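Local coordinates for protein ECF RNA polymerase sigma factor SigK (PDB 4NQW) that probably acts as a transcription initiation factor, directing RNA polymerase to specific promoters and held inactive by an anti-sigma factor until regulated proteolysis releases it, at residues A[53-58]-A[63-68]; A[163-168]-A[173-178]. All blocks are in the same frame, centred on the assembly; numbering follows the deposited sequence.

Contact 1: A[53-58]-A[63-68]; sequences RVYGLV and RDTGYS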
loop_
_atom_site.group_PDB
_atom_site.type_symbol
_atom_site.label_atom_id
_atom_site.label_comp_id
_atom_site.label_asym_id
_atom_site.label_seq_id
_atom_site.Cartn_x
_atom_site.Cartn_y
_atom_site.Cartn_z
ATOM N N ARG A 53 10.223 6.625 1.108
ATOM C CA ARG A 53 9.309 5.687 0.458
ATOM C C ARG A 53 7.844 6.098 0.628
ATOM O O ARG A 53 7.051 5.957 -0.305
ATOM C CB ARG A 53 9.544 4.261 0.965
ATOM C CG ARG A 53 10.802 3.621 0.393
ATOM C CD ARG A 53 10.924 2.140 0.725
ATOM N NE ARG A 53 11.959 1.864 1.722
ATOM C CZ ARG A 53 11.803 1.964 3.042
ATOM N NH1 ARG A 53 10.646 2.350 3.568
ATOM N NH2 ARG A 53 12.821 1.684 3.849
ATOM N N VAL A 54 7.480 6.615 1.802
ATOM C CA VAL A 54 6.110 7.091 2.020
ATOM C C VAL A 54 5.848 8.366 1.216
ATOM O O VAL A 54 4.874 8.446 0.466
ATOM C CB VAL A 54 5.809 7.359 3.508
ATOM C CG1 VAL A 54 4.439 8.009 3.665
ATOM C CG2 VAL A 54 5.871 6.063 4.300
ATOM N N TYR A 55 6.723 9.355 1.379
ATOM C CA TYR A 55 6.575 10.638 0.686
ATOM C C TYR A 55 6.584 10.466 -0.832
ATOM O O TYR A 55 5.798 11.098 -1.537
ATOM C CB TYR A 55 7.685 11.602 1.104
ATOM C CG TYR A 55 7.564 12.973 0.485
ATOM C CD1 TYR A 55 6.557 13.848 0.881
ATOM C CD2 TYR A 55 8.464 13.402 -0.488
ATOM C CE1 TYR A 55 6.446 15.110 0.321
ATOM C CE2 TYR A 55 8.359 14.660 -1.052
ATOM C CZ TYR A 55 7.351 15.508 -0.644
ATOM O OH TYR A 55 7.244 16.757 -1.200
ATOM N N GLY A 56 7.476 9.606 -1.320
ATOM C CA GLY A 56 7.571 9.307 -2.746
ATOM C C GLY A 56 6.325 8.655 -3.316
ATOM O O GLY A 56 5.924 8.951 -4.444
ATOM N N LEU A 57 5.709 7.765 -2.543
ATOM C CA LEU A 57 4.472 7.119 -2.971
ATOM C C LEU A 57 3.343 8.140 -3.038
ATOM O O LEU A 57 2.624 8.213 -4.032
ATOM C CB LEU A 57 4.083 5.972 -2.030
ATOM C CG LEU A 57 2.734 5.306 -2.336
ATOM C CD1 LEU A 57 2.674 4.797 -3.770
ATOM C CD2 LEU A 57 2.467 4.172 -1.362
ATOM N N VAL A 58 3.200 8.926 -1.974
ATOM C CA VAL A 58 2.169 9.959 -1.911
ATOM C C VAL A 58 2.343 10.964 -3.056
ATOM O O VAL A 58 1.381 11.266 -3.766
ATOM C CB VAL A 58 2.172 10.673 -0.544
ATOM C CG1 VAL A 58 1.243 11.876 -0.555
ATOM C CG2 VAL A 58 1.750 9.706 0.555
ATOM N N ARG A 63 0.653 13.962 -6.847
ATOM C CA ARG A 63 1.396 14.885 -7.732
ATOM C C ARG A 63 1.183 16.353 -7.361
ATOM O O ARG A 63 0.926 17.199 -8.223
ATOM C CB ARG A 63 1.039 14.659 -9.205
ATOM C CG ARG A 63 1.290 13.243 -9.704
ATOM C CD ARG A 63 0.310 12.872 -10.802
ATOM N NE ARG A 63 -1.071 13.036 -10.347
ATOM C CZ ARG A 63 -2.146 12.956 -11.126
ATOM N NH1 ARG A 63 -2.030 12.705 -12.428
ATOM N NH2 ARG A 63 -3.352 13.133 -10.596
ATOM N N ASP A 64 1.287 16.638 -6.068
ATOM C CA ASP A 64 1.189 17.994 -5.552
ATOM C C ASP A 64 2.008 18.042 -4.270
ATOM O O ASP A 64 1.713 17.315 -3.323
ATOM C CB ASP A 64 -0.274 18.352 -5.282
ATOM C CG ASP A 64 -0.473 19.828 -4.979
ATOM O OD1 ASP A 64 -0.148 20.257 -3.851
ATOM O OD2 ASP A 64 -0.973 20.554 -5.865
ATOM N N THR A 65 3.042 18.882 -4.253
ATOM C CA THR A 65 3.958 18.962 -3.113
ATOM C C THR A 65 3.224 19.310 -1.822
ATOM O O THR A 65 3.422 18.657 -0.800
ATOM C CB THR A 65 5.068 20.011 -3.345
ATOM O OG1 THR A 65 5.728 19.753 -4.590
ATOM C CG2 THR A 65 6.098 19.969 -2.223
ATOM N N GLY A 66 2.377 20.334 -1.880
ATOM C CA GLY A 66 1.649 20.817 -0.704
ATOM C C GLY A 66 0.791 19.759 -0.037
ATOM O O GLY A 66 0.939 19.494 1.156
ATOM N N TYR A 67 -0.108 19.150 -0.805
ATOM C CA TYR A 67 -0.989 18.113 -0.270
ATOM C C TYR A 67 -0.236 16.819 0.059
ATOM O O TYR A 67 -0.632 16.098 0.976
ATOM C CB TYR A 67 -2.162 17.843 -1.222
ATOM C CG TYR A 67 -3.149 18.990 -1.277
ATOM C CD1 TYR A 67 -4.000 19.253 -0.206
ATOM C CD2 TYR A 67 -3.220 19.824 -2.389
ATOM C CE1 TYR A 67 -4.897 20.309 -0.245
ATOM C CE2 TYR A 67 -4.115 20.881 -2.436
ATOM C CZ TYR A 67 -4.950 21.120 -1.362
ATOM O OH TYR A 67 -5.840 22.169 -1.407
ATOM N N SER A 68 0.846 16.537 -0.669
ATOM C CA SER A 68 1.684 15.368 -0.373
ATOM C C SER A 68 2.367 15.486 0.992
ATOM O O SER A 68 2.512 14.494 1.708
ATOM C CB SER A 68 2.734 15.147 -1.464
ATOM O OG SER A 68 2.129 14.728 -2.674
#
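With CG1 of Val58 anti to the backbone N (chi1 172°) and the ring of Tyr55 likewise anti to its own N (chi1 -177°), two side chains one helical turn apart on helix 42-62 reach the start of helix 65-82. Val58 CG1 lies 3.5 Å from Ser68 CA and 3.7 Å from Ser68 OG, so one methyl branch meets both the backbone and the hydroxyl side of the serine. Tyr55 comes obliquely: its CE1 is 4.1 Å from Ser68 CB, and farther out its OH lies 3.6 Å from Thr65 CG2, a van der Waals touch of hydroxyl on methyl at the exposed margin. No hydrogen bond spans the two segments. The polar work is done inside 63-68, where Asp64 O accepts both Ser68 N and Ser68 OG. The hydroxyl bond, 2.7 Å from Ser68 OG to Asp64 O, meets the carbonyl from above its plane; with OG beside the backbone N, it points back to the first turn of its helix. Asp64 is the N-cap: its OD1 receives Tyr67 N at 3.2 Å in a nearly straight bond (171°). Arg63, with positive phi, makes the break after helix 42-62. Outside, Val58 packs on Ile75 and Tyr55 on Thr72. These are two consecutive helices joined by a tight turn, the second N-capped, within sigma-70 domain 2, which contacts the -10 element sequence-specifically and takes part in promoter melting.

Contact 2: A[163-168]-A[173-178]; sequences ELAYYG and VEVSRR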
loop_
_atom_site.group_PDB
_atom_site.type_symbol
_atom_site.label_atom_id
_atom_site.label_comp_id
_atom_site.label_asym_id
_atom_site.label_seq_id
_atom_site.Cartn_x
_atom_site.Cartn_y
_atom_site.Cartn_z
ATOM N N GLU A 163 -0.631 0.239 -12.984
ATOM C CA GLU A 163 -0.533 1.677 -13.255
ATOM C C GLU A 163 -1.848 2.405 -12.959
ATOM O O GLU A 163 -1.853 3.443 -12.295
ATOM C CB GLU A 163 -0.122 1.923 -14.712
ATOM C CG GLU A 163 0.428 3.316 -14.991
ATOM C CD GLU A 163 1.871 3.485 -14.543
ATOM O OE1 GLU A 163 2.729 2.674 -14.958
ATOM O OE2 GLU A 163 2.152 4.439 -13.786
ATOM N N LEU A 164 -2.958 1.853 -13.448
ATOM C CA LEU A 164 -4.270 2.485 -13.278
ATOM C C LEU A 164 -4.835 2.292 -11.872
ATOM O O LEU A 164 -5.326 3.243 -11.265
ATOM C CB LEU A 164 -5.264 1.953 -14.316
ATOM C CG LEU A 164 -4.984 2.329 -15.775
ATOM C CD1 LEU A 164 -5.925 1.573 -16.696
ATOM C CD2 LEU A 164 -5.114 3.828 -16.005
ATOM N N ALA A 165 -4.763 1.069 -11.354
ATOM C CA ALA A 165 -5.347 0.756 -10.049
ATOM C C ALA A 165 -4.527 1.328 -8.904
ATOM O O ALA A 165 -5.043 2.083 -8.083
ATOM C CB ALA A 165 -5.498 -0.745 -9.878
ATOM N N TYR A 166 -3.249 0.964 -8.856
ATOM C CA TYR A 166 -2.383 1.351 -7.750
ATOM C C TYR A 166 -2.014 2.838 -7.826
ATOM O O TYR A 166 -2.386 3.606 -6.948
ATOM C CB TYR A 166 -1.135 0.463 -7.708
ATOM C CG TYR A 166 -0.337 0.578 -6.432
ATOM C CD1 TYR A 166 -0.790 0.003 -5.244
ATOM C CD2 TYR A 166 0.881 1.250 -6.412
ATOM C CE1 TYR A 166 -0.054 0.107 -4.073
ATOM C CE2 TYR A 166 1.621 1.361 -5.249
ATOM C CZ TYR A 166 1.151 0.790 -4.083
ATOM O OH TYR A 166 1.892 0.902 -2.931
ATOM N N TYR A 167 -1.317 3.253 -8.879
ATOM C CA TYR A 167 -0.879 4.650 -8.985
ATOM C C TYR A 167 -1.993 5.622 -9.371
ATOM O O TYR A 167 -2.073 6.717 -8.816
ATOM C CB TYR A 167 0.302 4.780 -9.949
ATOM C CG TYR A 167 1.538 4.063 -9.457
ATOM C CD1 TYR A 167 2.051 4.318 -8.189
ATOM C CD2 TYR A 167 2.195 3.127 -10.258
ATOM C CE1 TYR A 167 3.180 3.666 -7.728
ATOM C CE2 TYR A 167 3.327 2.467 -9.805
ATOM C CZ TYR A 167 3.815 2.742 -8.540
ATOM O OH TYR A 167 4.938 2.094 -8.083
ATOM N N GLY A 168 -2.849 5.222 -10.307
ATOM C CA GLY A 168 -3.963 6.061 -10.755
ATOM C C GLY A 168 -5.136 6.113 -9.788
ATOM O O GLY A 168 -6.002 6.981 -9.909
ATOM N N VAL A 173 -13.268 -2.190 -10.857
ATOM C CA VAL A 173 -14.467 -1.951 -11.657
ATOM C C VAL A 173 -14.201 -0.836 -12.667
ATOM O O VAL A 173 -14.487 -0.988 -13.857
ATOM C CB VAL A 173 -15.673 -1.552 -10.773
ATOM C CG1 VAL A 173 -16.893 -1.226 -11.626
ATOM C CG2 VAL A 173 -16.011 -2.664 -9.786
ATOM N N GLU A 174 -13.657 0.278 -12.183
ATOM C CA GLU A 174 -13.304 1.413 -13.041
ATOM C C GLU A 174 -12.278 1.041 -14.115
ATOM O O GLU A 174 -12.313 1.581 -15.219
ATOM C CB GLU A 174 -12.776 2.587 -12.206
ATOM C CG GLU A 174 -13.845 3.309 -11.401
ATOM C CD GLU A 174 -13.298 4.503 -10.635
ATOM O OE1 GLU A 174 -12.240 4.369 -9.982
ATOM O OE2 GLU A 174 -13.931 5.580 -10.682
ATOM N N VAL A 175 -11.368 0.125 -13.787
ATOM C CA VAL A 175 -10.390 -0.375 -14.759
ATOM C C VAL A 175 -11.075 -1.230 -15.829
ATOM O O VAL A 175 -10.747 -1.125 -17.010
ATOM C CB VAL A 175 -9.260 -1.178 -14.073
ATOM C CG1 VAL A 175 -8.364 -1.861 -15.100
ATOM C CG2 VAL A 175 -8.430 -0.265 -13.186
ATOM N N SER A 176 -12.029 -2.063 -15.419
ATOM C CA SER A 176 -12.761 -2.919 -16.361
ATOM C C SER A 176 -13.549 -2.099 -17.377
ATOM O O SER A 176 -13.597 -2.451 -18.553
ATOM C CB SER A 176 -13.710 -3.867 -15.619
ATOM O OG SER A 176 -14.938 -3.227 -15.310
ATOM N N ARG A 177 -14.167 -1.013 -16.914
ATOM C CA ARG A 177 -14.927 -0.116 -17.789
ATOM C C ARG A 177 -14.015 0.618 -18.769
ATOM O O ARG A 177 -14.339 0.753 -19.951
ATOM C CB ARG A 177 -15.728 0.904 -16.969
ATOM C CG ARG A 177 -16.922 0.311 -16.231
ATOM C CD ARG A 177 -17.955 1.369 -15.861
ATOM N NE ARG A 177 -17.587 2.129 -14.662
ATOM C CZ ARG A 177 -18.070 1.923 -13.434
ATOM N NH1 ARG A 177 -18.963 0.966 -13.189
ATOM N NH2 ARG A 177 -17.652 2.690 -12.432
ATOM N N ARG A 178 -12.873 1.084 -18.271
ATOM C CA ARG A 178 -11.927 1.846 -19.080
ATOM C C ARG A 178 -11.249 0.987 -20.148
ATOM O O ARG A 178 -10.992 1.463 -21.253
ATOM C CB ARG A 178 -10.872 2.501 -18.185
ATOM C CG ARG A 178 -9.980 3.500 -18.903
ATOM C CD ARG A 178 -9.242 4.392 -17.919
ATOM N NE ARG A 178 -8.412 5.387 -18.596
ATOM C CZ ARG A 178 -7.753 6.370 -17.984
ATOM N NH1 ARG A 178 -7.814 6.512 -16.662
ATOM N NH2 ARG A 178 -7.026 7.222 -18.700
#
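The helix-turn-helix of sigma-70 domain 4, assigned to DNA binding by similarity, includes helix 172-178, and this contact sets that helix against the preceding helix 156-167. Leu164 CB lies 4.0 Å from Val175 CG2, and the same methyl comes within 4.4 Å of Ala165 CB, so one valine branch faces two consecutive residues. With chi1 of Val175 at 172°, it is the CG2 branch, on the N side, that faces helix 156-167. Farther out, the aliphatic chain of Arg178 runs extended from CG to NE, which carries its guanidinium across Leu164. Leu164 CD2 sits over one face of that group, offset toward the rim, with NH1 of Arg178 at 3.9 Å; this is apolar cover of a flat cation. The two short axes approach to 9.9 Å at 154°, an almost antiparallel pairing joined through a turn. In domain 4, helix 183-201 packs against both, with Ile186 on Val175 and Met190 on Ala165. Segment 163-168 includes a wider pi-type turn, evidenced by the bond from Gly168 N to Glu163 O at 2.8 Å. In the partner helix, Ser176 OG donates to Val173 O at 2.7 Å, on a lone pair in the carbonyl plane; Val173 O also accepts Arg177 N.

In the fold
From the N terminus, contact 1 comes first: the last turn of helix 42-62 and the short break at 63-64 lead into helix 65-82, and contact 1 closes this turn within domain 2. After helix 93-111 and a stretch that is not modelled, helix 141-153 leads to domain 4, where contact 2 closes the turn between helix 156-167 and helix 172-178. The two are in series, neither nested nor crossed, with centres about 20 Å apart. They nevertheless touch: Leu57 CD2 is 3.7 Å from Tyr166 OH, and Leu57 also packs on Tyr167. The salt bridge of Glu163 with Arg60 adds a polar tie, so helix 42-62 and helix 156-167 join the two domains.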